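Local coordinates for uncharacterized protein YPL067C (Saccharomyces cerevisiae, PDB 5KCI) that is of unknown function but is a cytoplasmic DUF3605-family protein, possibly of the histidine-triad kind and connected with amyloid toxicity, at residues 125-130 and 149-154; 141-146 and 171-176. One frame throughout, in Å; residues are numbered along the deposited sequence.

Interaction 1 (125-130 and 149-154); sequences AARARM and VAWFVN. With SO4 (sulfate ion), chain D.
Met130 of helix 120-135 sets its CG over one face of the Trp151 indole, 3.4 Å from the centroid of the six-membered ring and 15° off its normal. This is a CH-pi contact, tight enough for Met130 CG to come within 3.3 Å of Trp151 CE2. SD continues above the same ring, 4.8 Å from its centroid, giving a Met-aromatic contact at a distance. The Met130 chain reaches there with CG anti to the backbone N (chi1 178°) and then bends at both chi2 and chi3. Arg127, one turn back along the helix, runs across the outer end of the indole, its CG 4.0 Å from Trp151 CH2.

The ring's rotation is fixed further out. Asn131 OD1 takes the hydrogen bond of Trp151 NE1, and Val153 CG2 meets the indole in plane at its edge. Phe81 and Phe165 touch Met130. Replacing Trp151 by an alanine would probably open a gap under Met130 and leave Asn131 OD1 without its indole donor.

In the loop past the strand's end, Asn154 ND2 donates to sulfate O4 at 3.0 Å and to O2 at 3.1 Å, sharing the ion, probably taken from the crystallisation liquor, with Ser160 N, His166 NE2 and His168 NE2. Between 125-130 and 149-154 the contact is thus apolar, CH-pi and Met-aromatic packing; one residue on, Asn131 of the same helix adds a hydrogen bond to the indole N-H.

Interaction 2 (141-146 and 171-176); sequences RPLLSS and LFFPRE
Leu143 on the short helix 141-146 and Phe172 at the end of strand 165-172 bring the two backbones nearest, with their CA atoms 7.2 Å apart. From the helix, one side chain carries the contact: both methyl groups of Leu143 point into the corner where the strand gives way to loop. CD2 sits 3.2 Å from Phe172 O, a close van der Waals approach to a carbonyl rather than a bond. The same methyl lies over one face of the Phe173 ring, 4.0 Å above its plane and displaced toward the rim. CD1 takes the ring's far end instead, 3.7 Å from Phe173 CZ, and also lies 4.0 Å from Leu171 CB, filling the space between the two residues. With CG of Phe173 beside the backbone N (chi1 -61°), the ring swings back toward the helix and crosses the Leu143 side chain at about a right angle.

At the end of strand 165-172 and into the loop after it, side chains point by turns to the two faces of the sheet. The strand is an inner one of a four-stranded antiparallel sheet, paired with 102-109 and 149-152. Leu171 and Phe173 project to the face packed by helix 180-193, where Val183, Thr186 and Val187 touch Phe173. Phe172 projects to the other face, stacked with Trp19 of helix 19-28, and Pro174 CG rests over part of its ring.

The helix itself is tied up by its serines. Ser145 OG donates to Arg141 O from above the carbonyl plane. Ser146 OG bonds Pro142 O at 2.9 Å, while Ser146 N reaches that oxygen from the opposite face of its plane. Arg177, just beyond 171-176, hydrogen-bonds Ser146 OG through NH2.

The two contacts have centres about 18 Å apart, yet they meet directly through Val149, at the start of strand 149-152. Its CG2 packs 3.6 Å from Leu144 CD2 and 3.7 Å from Leu143 CB, while its CG1 lies 4.0 Å from Leu171 CD2. Helices 120-135 and 141-146 follow each other in the chain, and the segments of interactions 1 and 2 alternate along the sequence. Their strand partners are neighbours in the same sheet. Strand 165-172 also reaches the sulfate, through His166 and His168, but interaction 2 uses the other end of that strand. Of the two, interaction 1 alone includes a ligand of the ion, Asn154.

Interaction 1 (125-130 and 149-154)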
loop_
_atom_site.group_PDB
_atom_site.type_symbol
_atom_site.label_atom_id
_atom_site.label_comp_id
_atom_site.label_asym_id
_atom_site.label_seq_id
_atom_site.Cartn_x
_atom_site.Cartn_y
_atom_site.Cartn_z
ATOM N N ALA A 125 15.270 5.142 8.712
ATOM C CA ALA A 125 15.617 3.722 8.578
ATOM C C ALA A 125 14.425 2.887 8.143
ATOM O O ALA A 125 14.570 1.916 7.374
ATOM C CB ALA A 125 16.157 3.184 9.904
ATOM N N ALA A 126 13.243 3.226 8.665
ATOM C CA ALA A 126 12.026 2.526 8.297
ATOM C C ALA A 126 11.660 2.812 6.832
ATOM O O ALA A 126 11.327 1.887 6.062
ATOM C CB ALA A 126 10.896 2.934 9.265
ATOM N N ARG A 127 11.812 4.076 6.415
ATOM C CA ARG A 127 11.592 4.423 5.008
ATOM C C ARG A 127 12.578 3.703 4.096
ATOM O O ARG A 127 12.208 3.281 2.988
ATOM C CB ARG A 127 11.701 5.936 4.800
ATOM C CG ARG A 127 10.539 6.712 5.416
ATOM C CD ARG A 127 10.721 8.226 5.393
ATOM N NE ARG A 127 9.540 8.863 5.990
ATOM C CZ ARG A 127 9.352 10.170 6.133
ATOM N NH1 ARG A 127 10.276 11.038 5.739
ATOM N NH2 ARG A 127 8.229 10.604 6.694
ATOM N N ALA A 128 13.838 3.593 4.523
ATOM C CA ALA A 128 14.849 2.929 3.710
ATOM C C ALA A 128 14.478 1.474 3.474
ATOM O O ALA A 128 14.674 0.950 2.369
ATOM C CB ALA A 128 16.228 3.027 4.383
ATOM N N ARG A 129 13.948 0.804 4.507
ATOM C CA ARG A 129 13.520 -0.587 4.359
ATOM C C ARG A 129 12.375 -0.725 3.367
ATOM O O ARG A 129 12.392 -1.623 2.504
ATOM C CB ARG A 129 13.101 -1.164 5.707
ATOM C CG ARG A 129 12.704 -2.640 5.666
ATOM C CD ARG A 129 13.895 -3.550 5.382
ATOM N NE ARG A 129 13.519 -4.964 5.423
ATOM C CZ ARG A 129 14.274 -5.962 4.978
ATOM N NH1 ARG A 129 15.458 -5.725 4.420
ATOM N NH2 ARG A 129 13.837 -7.210 5.062
ATOM N N MET A 130 11.358 0.142 3.477
ATOM C CA MET A 130 10.268 0.091 2.504
ATOM C C MET A 130 10.796 0.304 1.092
ATOM O O MET A 130 10.416 -0.408 0.141
ATOM C CB MET A 130 9.221 1.154 2.839
ATOM C CG MET A 130 8.067 1.193 1.848
ATOM S SD MET A 130 7.136 -0.355 1.767
ATOM C CE MET A 130 6.420 -0.246 3.379
ATOM N N VAL A 149 6.684 4.387 -9.514
ATOM C CA VAL A 149 6.253 3.760 -8.277
ATOM C C VAL A 149 6.349 4.807 -7.176
ATOM O O VAL A 149 7.392 5.456 -7.027
ATOM C CB VAL A 149 7.129 2.552 -7.908
ATOM C CG1 VAL A 149 6.580 1.871 -6.621
ATOM C CG2 VAL A 149 7.195 1.559 -9.046
ATOM N N ALA A 150 5.288 4.942 -6.383
ATOM C CA ALA A 150 5.343 5.816 -5.220
ATOM C C ALA A 150 4.622 5.138 -4.074
ATOM O O ALA A 150 3.833 4.219 -4.277
ATOM C CB ALA A 150 4.691 7.183 -5.491
ATOM N N TRP A 151 4.861 5.630 -2.863
ATOM C CA TRP A 151 4.186 5.025 -1.729
ATOM C C TRP A 151 4.070 6.048 -0.612
ATOM O O TRP A 151 4.841 7.009 -0.540
ATOM C CB TRP A 151 4.910 3.761 -1.227
ATOM C CG TRP A 151 6.256 3.990 -0.616
ATOM C CD1 TRP A 151 7.468 4.000 -1.262
ATOM C CD2 TRP A 151 6.550 4.222 0.782
ATOM N NE1 TRP A 151 8.482 4.235 -0.360
ATOM C CE2 TRP A 151 7.947 4.370 0.895
ATOM C CE3 TRP A 151 5.763 4.326 1.928
ATOM C CZ2 TRP A 151 8.591 4.612 2.126
ATOM C CZ3 TRP A 151 6.409 4.572 3.166
ATOM C CH2 TRP A 151 7.802 4.709 3.242
ATOM N N PHE A 152 3.063 5.830 0.240
ATOM C CA PHE A 152 2.910 6.645 1.429
ATOM C C PHE A 152 2.172 5.846 2.478
ATOM O O PHE A 152 1.438 4.904 2.183
ATOM C CB PHE A 152 2.141 7.941 1.181
ATOM C CG PHE A 152 0.755 7.733 0.627
ATOM C CD1 PHE A 152 0.541 7.526 -0.743
ATOM C CD2 PHE A 152 -0.345 7.796 1.455
ATOM C CE1 PHE A 152 -0.730 7.342 -1.225
ATOM C CE2 PHE A 152 -1.626 7.609 0.974
ATOM C CZ PHE A 152 -1.832 7.393 -0.363
ATOM N N VAL A 153 2.352 6.280 3.719
ATOM C CA VAL A 153 1.638 5.710 4.840
ATOM C C VAL A 153 0.840 6.837 5.481
ATOM O O VAL A 153 1.415 7.852 5.884
ATOM C CB VAL A 153 2.603 5.085 5.862
ATOM C CG1 VAL A 153 1.843 4.661 7.084
ATOM C CG2 VAL A 153 3.311 3.891 5.218
ATOM N N ASN A 154 -0.465 6.653 5.581
ATOM C CA ASN A 154 -1.313 7.674 6.167
ATOM C C ASN A 154 -0.984 7.871 7.643
ATOM O O ASN A 154 -0.703 6.916 8.376
ATOM C CB ASN A 154 -2.775 7.309 6.016
ATOM C CG ASN A 154 -3.362 7.787 4.691
ATOM O OD1 ASN A 154 -2.847 8.715 4.079
ATOM N ND2 ASN A 154 -4.467 7.207 4.301
HETATM S S SO4 D . -5.893 4.145 5.547
HETATM O O1 SO4 D . -6.252 3.271 6.688
HETATM O O2 SO4 D . -4.462 4.277 5.341
HETATM O O3 SO4 D . -6.474 3.593 4.304
HETATM O O4 SO4 D . -6.448 5.475 5.769
#

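Interaction 2 (141-146 and 171-176)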
loop_
_atom_site.group_PDB
_atom_site.type_symbol
_atom_site.label_atom_id
_atom_site.label_comp_id
_atom_site.label_asym_id
_atom_site.label_seq_id
_atom_site.Cartn_x
_atom_site.Cartn_y
_atom_site.Cartn_z
ATOM N N ARG A 141 10.047 -3.656 -12.194
ATOM C CA ARG A 141 11.296 -3.148 -12.761
ATOM C C ARG A 141 11.087 -1.952 -13.689
ATOM O O ARG A 141 11.701 -0.900 -13.492
ATOM C CB ARG A 141 12.023 -4.276 -13.502
ATOM C CG ARG A 141 13.258 -3.854 -14.290
ATOM C CD ARG A 141 13.680 -4.940 -15.272
ATOM N NE ARG A 141 12.577 -5.373 -16.133
ATOM C CZ ARG A 141 12.209 -4.765 -17.258
ATOM N NH1 ARG A 141 12.851 -3.686 -17.685
ATOM N NH2 ARG A 141 11.190 -5.239 -17.962
ATOM N N PRO A 142 10.300 -2.065 -14.755
ATOM C CA PRO A 142 10.256 -0.930 -15.692
ATOM C C PRO A 142 9.587 0.284 -15.084
ATOM O O PRO A 142 10.027 1.408 -15.350
ATOM C CB PRO A 142 9.500 -1.490 -16.892
ATOM C CG PRO A 142 8.678 -2.519 -16.385
ATOM C CD PRO A 142 9.391 -3.141 -15.177
ATOM N N LEU A 143 8.610 0.076 -14.189
ATOM C CA LEU A 143 7.993 1.192 -13.466
ATOM C C LEU A 143 8.994 1.898 -12.574
ATOM O O LEU A 143 9.058 3.135 -12.539
ATOM C CB LEU A 143 6.829 0.686 -12.637
ATOM C CG LEU A 143 5.674 0.060 -13.424
ATOM C CD1 LEU A 143 4.633 -0.530 -12.472
ATOM C CD2 LEU A 143 5.028 1.053 -14.334
ATOM N N LEU A 144 9.794 1.133 -11.840
ATOM C CA LEU A 144 10.830 1.769 -11.026
ATOM C C LEU A 144 11.779 2.548 -11.918
ATOM O O LEU A 144 12.155 3.684 -11.594
ATOM C CB LEU A 144 11.599 0.717 -10.245
ATOM C CG LEU A 144 10.744 -0.021 -9.221
ATOM C CD1 LEU A 144 11.382 -1.352 -8.846
ATOM C CD2 LEU A 144 10.577 0.890 -7.986
ATOM N N SER A 145 12.168 1.949 -13.053
ATOM C CA SER A 145 13.110 2.625 -13.935
ATOM C C SER A 145 12.526 3.944 -14.405
ATOM O O SER A 145 13.264 4.918 -14.583
ATOM C CB SER A 145 13.464 1.749 -15.143
ATOM O OG SER A 145 13.979 0.498 -14.751
ATOM N N SER A 146 11.198 4.001 -14.550
ATOM C CA SER A 146 10.482 5.199 -14.991
ATOM C C SER A 146 10.158 6.215 -13.891
ATOM O O SER A 146 9.640 7.290 -14.210
ATOM C CB SER A 146 9.179 4.761 -15.656
ATOM O OG SER A 146 9.422 3.886 -16.759
ATOM N N LEU A 171 1.169 2.700 -8.591
ATOM C CA LEU A 171 1.902 2.301 -9.779
ATOM C C LEU A 171 1.326 3.082 -10.939
ATOM O O LEU A 171 0.107 3.077 -11.117
ATOM C CB LEU A 171 1.735 0.812 -10.069
ATOM C CG LEU A 171 2.097 -0.165 -8.957
ATOM C CD1 LEU A 171 1.944 -1.579 -9.454
ATOM C CD2 LEU A 171 3.493 0.112 -8.459
ATOM N N PHE A 172 2.178 3.753 -11.719
ATOM C CA PHE A 172 1.679 4.557 -12.832
ATOM C C PHE A 172 1.948 3.833 -14.148
ATOM O O PHE A 172 3.106 3.549 -14.489
ATOM C CB PHE A 172 2.309 5.950 -12.837
ATOM C CG PHE A 172 1.713 6.916 -13.877
ATOM C CD1 PHE A 172 0.376 6.852 -14.255
ATOM C CD2 PHE A 172 2.499 7.926 -14.411
ATOM C CE1 PHE A 172 -0.142 7.746 -15.178
ATOM C CE2 PHE A 172 1.970 8.834 -15.322
ATOM C CZ PHE A 172 0.646 8.732 -15.699
ATOM N N PHE A 173 0.867 3.586 -14.895
ATOM C CA PHE A 173 0.905 2.997 -16.228
ATOM C C PHE A 173 0.360 4.062 -17.180
ATOM O O PHE A 173 -0.849 4.124 -17.404
ATOM C CB PHE A 173 0.061 1.725 -16.301
ATOM C CG PHE A 173 0.496 0.625 -15.372
ATOM C CD1 PHE A 173 -0.025 0.533 -14.101
ATOM C CD2 PHE A 173 1.372 -0.343 -15.786
ATOM C CE1 PHE A 173 0.330 -0.491 -13.283
ATOM C CE2 PHE A 173 1.734 -1.364 -14.974
ATOM C CZ PHE A 173 1.219 -1.433 -13.688
ATOM N N PRO A 174 1.201 4.932 -17.737
ATOM C CA PRO A 174 0.680 5.981 -18.634
ATOM C C PRO A 174 -0.117 5.396 -19.798
ATOM O O PRO A 174 0.191 4.326 -20.315
ATOM C CB PRO A 174 1.943 6.698 -19.124
ATOM C CG PRO A 174 3.000 6.373 -18.068
ATOM C CD PRO A 174 2.662 4.960 -17.648
ATOM N N ARG A 175 -1.175 6.104 -20.168
ATOM C CA ARG A 175 -2.071 5.615 -21.220
ATOM C C ARG A 175 -1.347 5.505 -22.563
ATOM O O ARG A 175 -1.734 4.695 -23.420
ATOM C CB ARG A 175 -3.286 6.536 -21.302
ATOM C CG ARG A 175 -4.325 6.292 -20.208
ATOM C CD ARG A 175 -5.115 5.012 -20.447
ATOM N NE ARG A 175 -6.213 4.857 -19.492
ATOM C CZ ARG A 175 -6.237 3.991 -18.478
ATOM N NH1 ARG A 175 -5.227 3.151 -18.256
ATOM N NH2 ARG A 175 -7.294 3.958 -17.679
ATOM N N GLU A 176 -0.320 6.313 -22.788
ATOM C CA GLU A 176 0.407 6.213 -24.048
ATOM C C GLU A 176 1.409 5.066 -24.041
ATOM O O GLU A 176 2.034 4.808 -25.073
ATOM C CB GLU A 176 1.087 7.552 -24.397
ATOM C CG GLU A 176 2.318 7.926 -23.582
ATOM C CD GLU A 176 2.006 8.511 -22.193
ATOM O OE1 GLU A 176 0.819 8.514 -21.774
ATOM O OE2 GLU A 176 2.972 8.986 -21.539
#